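PDB 2GNP: transcriptional regulator from Streptococcus pneumoniae, which probably senses a sugar or sugar phosphate through its putative sugar-binding domain and regulates transcription in response. Local coordinates for residues H85-A90 with K149-A154; I124-K129 with D133-S138; L238-L241 with L245-H248. All blocks are in the same frame, centred on the assembly; numbering follows the deposited sequence.

Interaction 1. Residues H85-A90 with K149-A154; sequences HFYPLA and KDLDIA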
loop_
_atom_site.group_PDB
_atom_site.type_symbol
_atom_site.label_atom_id
_atom_site.label_comp_id
_atom_site.label_asym_id
_atom_site.label_seq_id
_atom_site.Cartn_x
_atom_site.Cartn_y
_atom_site.Cartn_z
ATOM N N HIS A 85 -14.531 -4.051 -10.706
ATOM C CA HIS A 85 -15.021 -2.993 -9.813
ATOM C C HIS A 85 -13.826 -2.499 -9.000
ATOM O O HIS A 85 -13.062 -3.344 -8.495
ATOM C CB HIS A 85 -16.068 -3.540 -8.830
ATOM C CG HIS A 85 -17.257 -4.147 -9.513
ATOM N ND1 HIS A 85 -18.483 -3.524 -9.553
ATOM C CD2 HIS A 85 -17.391 -5.304 -10.211
ATOM C CE1 HIS A 85 -19.334 -4.274 -10.236
ATOM N NE2 HIS A 85 -18.691 -5.355 -10.658
ATOM N N PHE A 86 -13.664 -1.175 -8.866
ATOM C CA PHE A 86 -12.538 -0.579 -8.109
ATOM C C PHE A 86 -13.113 0.094 -6.858
ATOM O O PHE A 86 -14.135 0.767 -6.946
ATOM C CB PHE A 86 -11.877 0.516 -8.994
ATOM C CG PHE A 86 -11.084 -0.086 -10.148
ATOM C CD1 PHE A 86 -11.595 -0.074 -11.459
ATOM C CD2 PHE A 86 -9.898 -0.769 -9.895
ATOM C CE1 PHE A 86 -10.898 -0.738 -12.464
ATOM C CE2 PHE A 86 -9.135 -1.343 -10.915
ATOM C CZ PHE A 86 -9.645 -1.329 -12.204
ATOM N N TYR A 87 -12.391 -0.050 -5.743
ATOM C CA TYR A 87 -12.825 0.421 -4.401
ATOM C C TYR A 87 -11.613 1.122 -3.767
ATOM O O TYR A 87 -10.466 0.825 -4.102
ATOM C CB TYR A 87 -13.211 -0.752 -3.495
ATOM C CG TYR A 87 -14.329 -1.578 -4.069
ATOM C CD1 TYR A 87 -14.012 -2.653 -4.885
ATOM C CD2 TYR A 87 -15.670 -1.274 -3.808
ATOM C CE1 TYR A 87 -15.039 -3.447 -5.471
ATOM C CE2 TYR A 87 -16.702 -2.062 -4.369
ATOM C CZ TYR A 87 -16.337 -3.130 -5.212
ATOM O OH TYR A 87 -17.343 -3.894 -5.784
ATOM N N PRO A 88 -11.880 2.071 -2.835
ATOM C CA PRO A 88 -10.814 2.661 -2.011
ATOM C C PRO A 88 -10.575 1.779 -0.802
ATOM O O PRO A 88 -11.548 1.294 -0.179
ATOM C CB PRO A 88 -11.423 4.026 -1.564
ATOM C CG PRO A 88 -12.985 3.755 -1.470
ATOM C CD PRO A 88 -13.202 2.654 -2.627
ATOM N N LEU A 89 -9.303 1.570 -0.476
ATOM C CA LEU A 89 -8.914 0.860 0.752
ATOM C C LEU A 89 -8.839 1.856 1.934
ATOM O O LEU A 89 -8.975 1.458 3.112
ATOM C CB LEU A 89 -7.578 0.173 0.613
ATOM C CG LEU A 89 -7.599 -0.967 -0.446
ATOM C CD1 LEU A 89 -6.122 -1.301 -0.674
ATOM C CD2 LEU A 89 -8.434 -2.176 0.068
ATOM N N ALA A 90 -8.581 3.097 1.616
ATOM C CA ALA A 90 -8.330 4.136 2.594
ATOM C C ALA A 90 -8.195 5.449 1.813
ATOM O O ALA A 90 -7.662 5.453 0.681
ATOM C CB ALA A 90 -7.028 3.828 3.360
ATOM N N LYS A 149 -14.162 -7.009 2.665
ATOM C CA LYS A 149 -14.050 -8.391 3.128
ATOM C C LYS A 149 -13.951 -9.388 1.996
ATOM O O LYS A 149 -13.697 -10.561 2.249
ATOM C CB LYS A 149 -15.174 -8.750 4.109
ATOM C CG LYS A 149 -15.156 -7.801 5.343
ATOM C CD LYS A 149 -16.341 -7.979 6.265
ATOM C CE LYS A 149 -16.196 -7.162 7.564
ATOM N NZ LYS A 149 -14.814 -7.120 8.218
ATOM N N ASP A 150 -14.168 -8.943 0.764
ATOM C CA ASP A 150 -14.084 -9.890 -0.327
ATOM C C ASP A 150 -13.416 -9.358 -1.614
ATOM O O ASP A 150 -13.767 -9.737 -2.760
ATOM C CB ASP A 150 -15.444 -10.570 -0.559
ATOM C CG ASP A 150 -16.305 -9.803 -1.437
ATOM O OD1 ASP A 150 -16.327 -8.565 -1.295
ATOM O OD2 ASP A 150 -16.929 -10.447 -2.320
ATOM N N LEU A 151 -12.389 -8.529 -1.411
ATOM C CA LEU A 151 -11.614 -8.062 -2.564
ATOM C C LEU A 151 -10.754 -9.180 -3.130
ATOM O O LEU A 151 -10.295 -10.086 -2.424
ATOM C CB LEU A 151 -10.693 -6.947 -2.155
ATOM C CG LEU A 151 -11.464 -5.663 -1.797
ATOM C CD1 LEU A 151 -10.368 -4.658 -1.332
ATOM C CD2 LEU A 151 -12.351 -5.087 -2.910
ATOM N N ASP A 152 -10.559 -9.105 -4.446
ATOM C CA ASP A 152 -9.658 -10.025 -5.131
ATOM C C ASP A 152 -8.198 -9.546 -5.119
ATOM O O ASP A 152 -7.284 -10.348 -4.986
ATOM C CB ASP A 152 -10.084 -10.209 -6.587
ATOM C CG ASP A 152 -11.428 -10.894 -6.684
ATOM O OD1 ASP A 152 -11.493 -12.093 -6.334
ATOM O OD2 ASP A 152 -12.420 -10.241 -7.000
ATOM N N ILE A 153 -8.019 -8.241 -5.325
ATOM C CA ILE A 153 -6.667 -7.661 -5.422
ATOM C C ILE A 153 -6.682 -6.396 -4.590
ATOM O O ILE A 153 -7.704 -5.741 -4.513
ATOM C CB ILE A 153 -6.342 -7.277 -6.847
ATOM C CG1 ILE A 153 -6.269 -8.550 -7.706
ATOM C CG2 ILE A 153 -5.042 -6.428 -6.889
ATOM C CD1 ILE A 153 -6.174 -8.165 -9.219
ATOM N N ALA A 154 -5.592 -6.155 -3.888
ATOM C CA ALA A 154 -5.361 -4.809 -3.280
ATOM C C ALA A 154 -4.066 -4.310 -3.896
ATOM O O ALA A 154 -3.148 -5.100 -4.079
ATOM C CB ALA A 154 -5.185 -4.928 -1.812
#
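Tyr87 and Leu89 of strand 85-88 and the turn after it meet Leu151, just before strand 153-160, and Ala154 within it. The contact is wholly apolar, with no hydrogen bond between the two segments. Tyr87 comes first. Its CB points toward the other segment, and the ring presents its CD1 side to Leu151. Tyr87 CD1 lies 3.5 Å from Leu151 CD2, and Tyr87 CE1 is 4.1 Å from the same methyl. The methyl approaches the ring obliquely. Leu89 then brings both methyls across. Leu89 CD2 is 3.4 Å from Leu151 CD1, tighter than usual for two carbons. Leu89 CD1 rests 3.9 Å from Ala154 CB. Leu151 thus divides its branches, CD2 to the tyrosine and CD1 to the leucine. Its CG stands anti to the carbonyl carbon (chi1 -69°), and this brings the two methyls within reach of both. All four residues are buried. Strand 60-63 lies between the two strands and pairs in parallel with each; Tyr87 and Leu151 both touch its Lys60. Helix 142-147 packs on Tyr87 through Leu144 and Ser147, and helix 102-113 takes Phe86 and Pro88.

Interaction 2. Residues I124-K129 with D133-S138; sequences IVQENK and DGILQS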
loop_
_atom_site.group_PDB
_atom_site.type_symbol
_atom_site.label_atom_id
_atom_site.label_comp_id
_atom_site.label_asym_id
_atom_site.label_seq_id
_atom_site.Cartn_x
_atom_site.Cartn_y
_atom_site.Cartn_z
ATOM N N ILE A 124 -10.102 10.299 6.454
ATOM C CA ILE A 124 -9.438 9.068 6.894
ATOM C C ILE A 124 -9.408 8.912 8.437
ATOM O O ILE A 124 -9.623 7.825 8.933
ATOM C CB ILE A 124 -8.009 8.961 6.258
ATOM C CG1 ILE A 124 -7.252 7.702 6.724
ATOM C CG2 ILE A 124 -7.205 10.204 6.529
ATOM C CD1 ILE A 124 -7.930 6.390 6.349
ATOM N N VAL A 125 -9.164 9.996 9.178
ATOM C CA VAL A 125 -9.133 9.905 10.670
ATOM C C VAL A 125 -10.249 10.802 11.254
ATOM O O VAL A 125 -10.282 12.021 10.990
ATOM C CB VAL A 125 -7.757 10.389 11.260
ATOM C CG1 VAL A 125 -7.821 10.422 12.812
ATOM C CG2 VAL A 125 -6.586 9.503 10.762
ATOM N N GLN A 126 -11.143 10.182 12.037
ATOM C CA GLN A 126 -12.248 10.900 12.645
ATOM C C GLN A 126 -11.764 11.343 14.037
ATOM O O GLN A 126 -10.776 10.789 14.575
ATOM C CB GLN A 126 -13.487 10.007 12.766
ATOM C CG GLN A 126 -13.984 9.427 11.441
ATOM C CD GLN A 126 -14.597 10.494 10.571
ATOM O OE1 GLN A 126 -14.328 10.575 9.349
ATOM N NE2 GLN A 126 -15.445 11.350 11.183
ATOM N N GLU A 127 -12.476 12.340 14.581
ATOM C CA GLU A 127 -12.258 12.900 15.934
ATOM C C GLU A 127 -12.324 11.881 17.075
ATOM O O GLU A 127 -11.536 11.938 18.027
ATOM C CB GLU A 127 -13.268 14.051 16.140
ATOM C CG GLU A 127 -12.979 15.272 15.215
ATOM C CD GLU A 127 -14.213 16.083 14.827
ATOM O OE1 GLU A 127 -14.444 17.127 15.476
ATOM O OE2 GLU A 127 -14.953 15.699 13.874
ATOM N N ASN A 128 -13.238 10.927 16.981
ATOM C CA ASN A 128 -13.372 9.878 17.976
ATOM C C ASN A 128 -14.026 8.621 17.428
ATOM O O ASN A 128 -14.499 8.601 16.296
ATOM C CB ASN A 128 -14.155 10.373 19.198
ATOM C CG ASN A 128 -15.545 10.844 18.848
ATOM O OD1 ASN A 128 -16.338 10.133 18.205
ATOM N ND2 ASN A 128 -15.864 12.057 19.274
ATOM N N LYS A 129 -14.010 7.567 18.238
ATOM C CA LYS A 129 -14.539 6.272 17.871
ATOM C C LYS A 129 -16.025 6.314 17.576
ATOM O O LYS A 129 -16.507 5.558 16.731
ATOM C CB LYS A 129 -14.272 5.253 18.977
ATOM C CG LYS A 129 -14.909 3.944 18.702
ATOM C CD LYS A 129 -14.294 2.780 19.485
ATOM C CE LYS A 129 -15.347 1.943 20.126
ATOM N NZ LYS A 129 -16.064 1.102 19.163
ATOM N N ASP A 133 -17.376 4.934 14.174
ATOM C CA ASP A 133 -18.375 3.868 14.142
ATOM C C ASP A 133 -19.705 4.265 13.465
ATOM O O ASP A 133 -20.313 3.439 12.787
ATOM C CB ASP A 133 -18.685 3.403 15.539
ATOM C CG ASP A 133 -17.574 2.617 16.159
ATOM O OD1 ASP A 133 -16.664 2.115 15.463
ATOM O OD2 ASP A 133 -17.676 2.433 17.396
ATOM N N GLY A 134 -20.125 5.508 13.655
ATOM C CA GLY A 134 -21.281 6.066 12.965
ATOM C C GLY A 134 -21.153 5.913 11.446
ATOM O O GLY A 134 -22.138 5.573 10.783
ATOM N N ILE A 135 -19.936 6.142 10.928
ATOM C CA ILE A 135 -19.659 5.953 9.470
ATOM C C ILE A 135 -19.565 4.453 9.167
ATOM O O ILE A 135 -20.257 3.920 8.283
ATOM C CB ILE A 135 -18.388 6.673 9.064
ATOM C CG1 ILE A 135 -18.539 8.192 9.157
ATOM C CG2 ILE A 135 -17.907 6.242 7.667
ATOM C CD1 ILE A 135 -17.217 8.938 9.185
ATOM N N LEU A 136 -18.729 3.730 9.907
ATOM C CA LEU A 136 -18.482 2.341 9.539
ATOM C C LEU A 136 -19.714 1.444 9.604
ATOM O O LEU A 136 -19.835 0.496 8.814
ATOM C CB LEU A 136 -17.352 1.752 10.384
ATOM C CG LEU A 136 -15.963 2.402 10.192
ATOM C CD1 LEU A 136 -15.079 1.800 11.318
ATOM C CD2 LEU A 136 -15.335 2.091 8.846
ATOM N N GLN A 137 -20.593 1.736 10.574
ATOM C CA GLN A 137 -21.765 0.913 10.837
ATOM C C GLN A 137 -23.015 1.441 10.117
ATOM O O GLN A 137 -24.122 0.946 10.340
ATOM C CB GLN A 137 -22.004 0.864 12.352
ATOM C CG GLN A 137 -20.900 0.081 13.153
ATOM C CD GLN A 137 -21.031 0.216 14.730
ATOM O OE1 GLN A 137 -20.222 -0.345 15.474
ATOM N NE2 GLN A 137 -22.051 0.955 15.211
ATOM N N SER A 138 -22.846 2.474 9.287
ATOM C CA SER A 138 -23.994 3.134 8.655
ATOM C C SER A 138 -24.631 2.288 7.551
ATOM O O SER A 138 -24.025 1.396 7.027
ATOM C CB SER A 138 -23.593 4.505 8.096
ATOM O OG SER A 138 -22.706 4.268 6.992
#
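Lys129 and Asp133 form an i to i+4 pair on the first turn of helix 129-136, joined by one backbone bond and one salt bridge. The lysine can be followed outward from CB. Lys129 CG stands anti to the backbone N (chi1 175°) and passes 3.4 Å from Asp133 OD2. Lys129 CD runs on at 4.0 Å from Asp133 OD2. The chain then bends at chi3 and chi4, which brings NZ round to OD2. On the way, Lys129 CE is 3.6 Å from Asp133 OD2. At the tip, Lys129 NZ closes the salt bridge to Asp133 OD2 at 2.7 Å, on the syn lone pair of that oxygen. The lysine is therefore wrapped round one carboxylate oxygen rather than reaching straight out.

The backbones are tied by Asp133 N to Lys129 O, at 2.8 Å and nearly straight (167°). This is the regular helical bond. Asn128 is the N-cap residue, and its OD1 accepts from Leu131 N.

A second touch lies further along the helix. Gln126 and Ile135 extend toward each other from opposite directions, and the Ile135 CD1 methyl meets the glutamine amide end. Ser138 closes the helix end: its N and OG both donate to Ile135 O, and Ser138 OG lies 2.8 Å from Ile135 O.

The contact is at the surface. Gln126 ties the loop after strand 116-117 to the helix it runs into; the salt bridge lies within the helix. The Gln126 side chain also lies against Leu131 and Ala132 of the helix. The backbone O of Gln126 accepts from Arg209 NE. Lys129 touches Glu208, and Ile135 touches Tyr140 in the loop before helix 142-147.

Interaction 3. Residues L238-L241 with L245-H248; sequences LSVL and LVNH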
loop_
_atom_site.group_PDB
_atom_site.type_symbol
_atom_site.label_atom_id
_atom_site.label_comp_id
_atom_site.label_asym_id
_atom_site.label_seq_id
_atom_site.Cartn_x
_atom_site.Cartn_y
_atom_site.Cartn_z
ATOM N N LEU A 238 10.243 -4.117 6.195
ATOM C CA LEU A 238 10.558 -5.297 7.004
ATOM C C LEU A 238 9.347 -5.649 7.912
ATOM O O LEU A 238 8.989 -6.823 8.084
ATOM C CB LEU A 238 11.795 -4.981 7.824
ATOM C CG LEU A 238 12.234 -6.080 8.825
ATOM C CD1 LEU A 238 12.481 -7.437 8.122
ATOM C CD2 LEU A 238 13.472 -5.568 9.529
ATOM N N SER A 239 8.680 -4.623 8.430
ATOM C CA SER A 239 7.476 -4.824 9.301
ATOM C C SER A 239 6.381 -5.548 8.534
ATOM O O SER A 239 5.811 -6.553 8.976
ATOM C CB SER A 239 6.888 -3.525 9.797
ATOM O OG SER A 239 7.762 -2.827 10.658
ATOM N N VAL A 240 6.117 -5.030 7.338
ATOM C CA VAL A 240 5.067 -5.607 6.466
ATOM C C VAL A 240 5.402 -7.060 6.124
ATOM O O VAL A 240 4.511 -7.934 6.136
ATOM C CB VAL A 240 4.996 -4.702 5.202
ATOM C CG1 VAL A 240 4.214 -5.384 4.166
ATOM C CG2 VAL A 240 4.364 -3.308 5.622
ATOM N N LEU A 241 6.673 -7.336 5.834
ATOM C CA LEU A 241 7.110 -8.720 5.553
ATOM C C LEU A 241 6.899 -9.639 6.795
ATOM O O LEU A 241 6.407 -10.774 6.683
ATOM C CB LEU A 241 8.556 -8.729 5.136
ATOM C CG LEU A 241 8.789 -8.059 3.796
ATOM C CD1 LEU A 241 10.296 -7.989 3.514
ATOM C CD2 LEU A 241 8.068 -8.897 2.741
ATOM N N LEU A 245 1.604 -8.755 5.929
ATOM C CA LEU A 245 0.471 -7.835 5.620
ATOM C C LEU A 245 0.078 -7.805 4.154
ATOM O O LEU A 245 -1.085 -7.574 3.861
ATOM C CB LEU A 245 0.657 -6.421 6.128
ATOM C CG LEU A 245 0.950 -6.334 7.642
ATOM C CD1 LEU A 245 1.156 -4.855 8.104
ATOM C CD2 LEU A 245 -0.213 -6.983 8.470
ATOM N N VAL A 246 1.039 -8.010 3.255
ATOM C CA VAL A 246 0.742 -8.251 1.854
ATOM C C VAL A 246 1.485 -9.506 1.404
ATOM O O VAL A 246 2.367 -10.029 2.093
ATOM C CB VAL A 246 1.204 -7.043 0.954
ATOM C CG1 VAL A 246 0.539 -5.709 1.437
ATOM C CG2 VAL A 246 2.694 -6.964 1.049
ATOM N N ASN A 247 1.084 -10.025 0.265
ATOM C CA ASN A 247 1.670 -11.275 -0.275
ATOM C C ASN A 247 2.433 -11.108 -1.561
ATOM O O ASN A 247 2.872 -12.097 -2.116
ATOM C CB ASN A 247 0.653 -12.430 -0.350
ATOM C CG ASN A 247 -0.527 -12.116 -1.196
ATOM O OD1 ASN A 247 -0.421 -11.374 -2.175
ATOM N ND2 ASN A 247 -1.717 -12.594 -0.762
ATOM N N HIS A 248 2.549 -9.869 -2.055
ATOM C CA HIS A 248 3.323 -9.591 -3.274
ATOM C C HIS A 248 3.993 -8.250 -3.154
ATOM O O HIS A 248 3.322 -7.220 -2.928
ATOM C CB HIS A 248 2.378 -9.589 -4.462
ATOM C CG HIS A 248 3.065 -9.614 -5.814
ATOM N ND1 HIS A 248 2.421 -10.074 -6.949
ATOM C CD2 HIS A 248 4.306 -9.231 -6.209
ATOM C CE1 HIS A 248 3.240 -9.976 -7.990
ATOM N NE2 HIS A 248 4.394 -9.480 -7.571
#
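Val240, near the end of helix 234-242, meets Leu245 and Val246 in the alpha-to-beta connection that leads to strand 248-252. The strand belongs to the parallel part of the central sheet, as expected for a Rossmann-like domain. The first shell holds one hydrogen bond and two apolar touches. Leu245 N donates to Val240 O at 3.0 Å. The N-H points well at the oxygen (157°), and the donor lies in the carbonyl plane. This bond spans i to i+5 and fastens the connection to the last turn of the helix.

Val240 CG1 does the side-chain work. Val240 CG1 is 4.2 Å from Leu245 CB, where the two side chains cross at about a right angle. All three touching residues are buried.

Further out, neighbouring strands and helix 253-264 surround both partners. Val240 also touches Phe195 of strand 193-195, and Ser239 OG bonds to Asp196 O just after that strand and to Ser235 O in its own helix. On the other segment, Val246 packs on Ser224 and Ala226 of strand 223-227, and Asn247 N donates to Ser224 OG. Val246 CG2, held between the backbone N and the carbonyl carbon (chi1 -57°, measured to CG1), sits 3.8 Å from Val240 CG1.

All three contacts lie in the putative sugar-binding domain. Along the chain, interaction 2 falls between the two segments of interaction 1, and interaction 3 follows later. Interactions 1 and 2 have centres about 19 Å apart, yet they touch: Ala90 CB packs on Ile124 CD1 at 4.0 Å. The segments therefore touch through residues that take no part in either contact. Interactions 1 and 3 are both buried, with centres about 17 Å apart and nearest atoms about 7 Å apart. The central sheet links them, since strand 223-227 pairs with both 153-160 and 248-252. Interactions 2 and 3 are furthest apart, about 27 Å between centres.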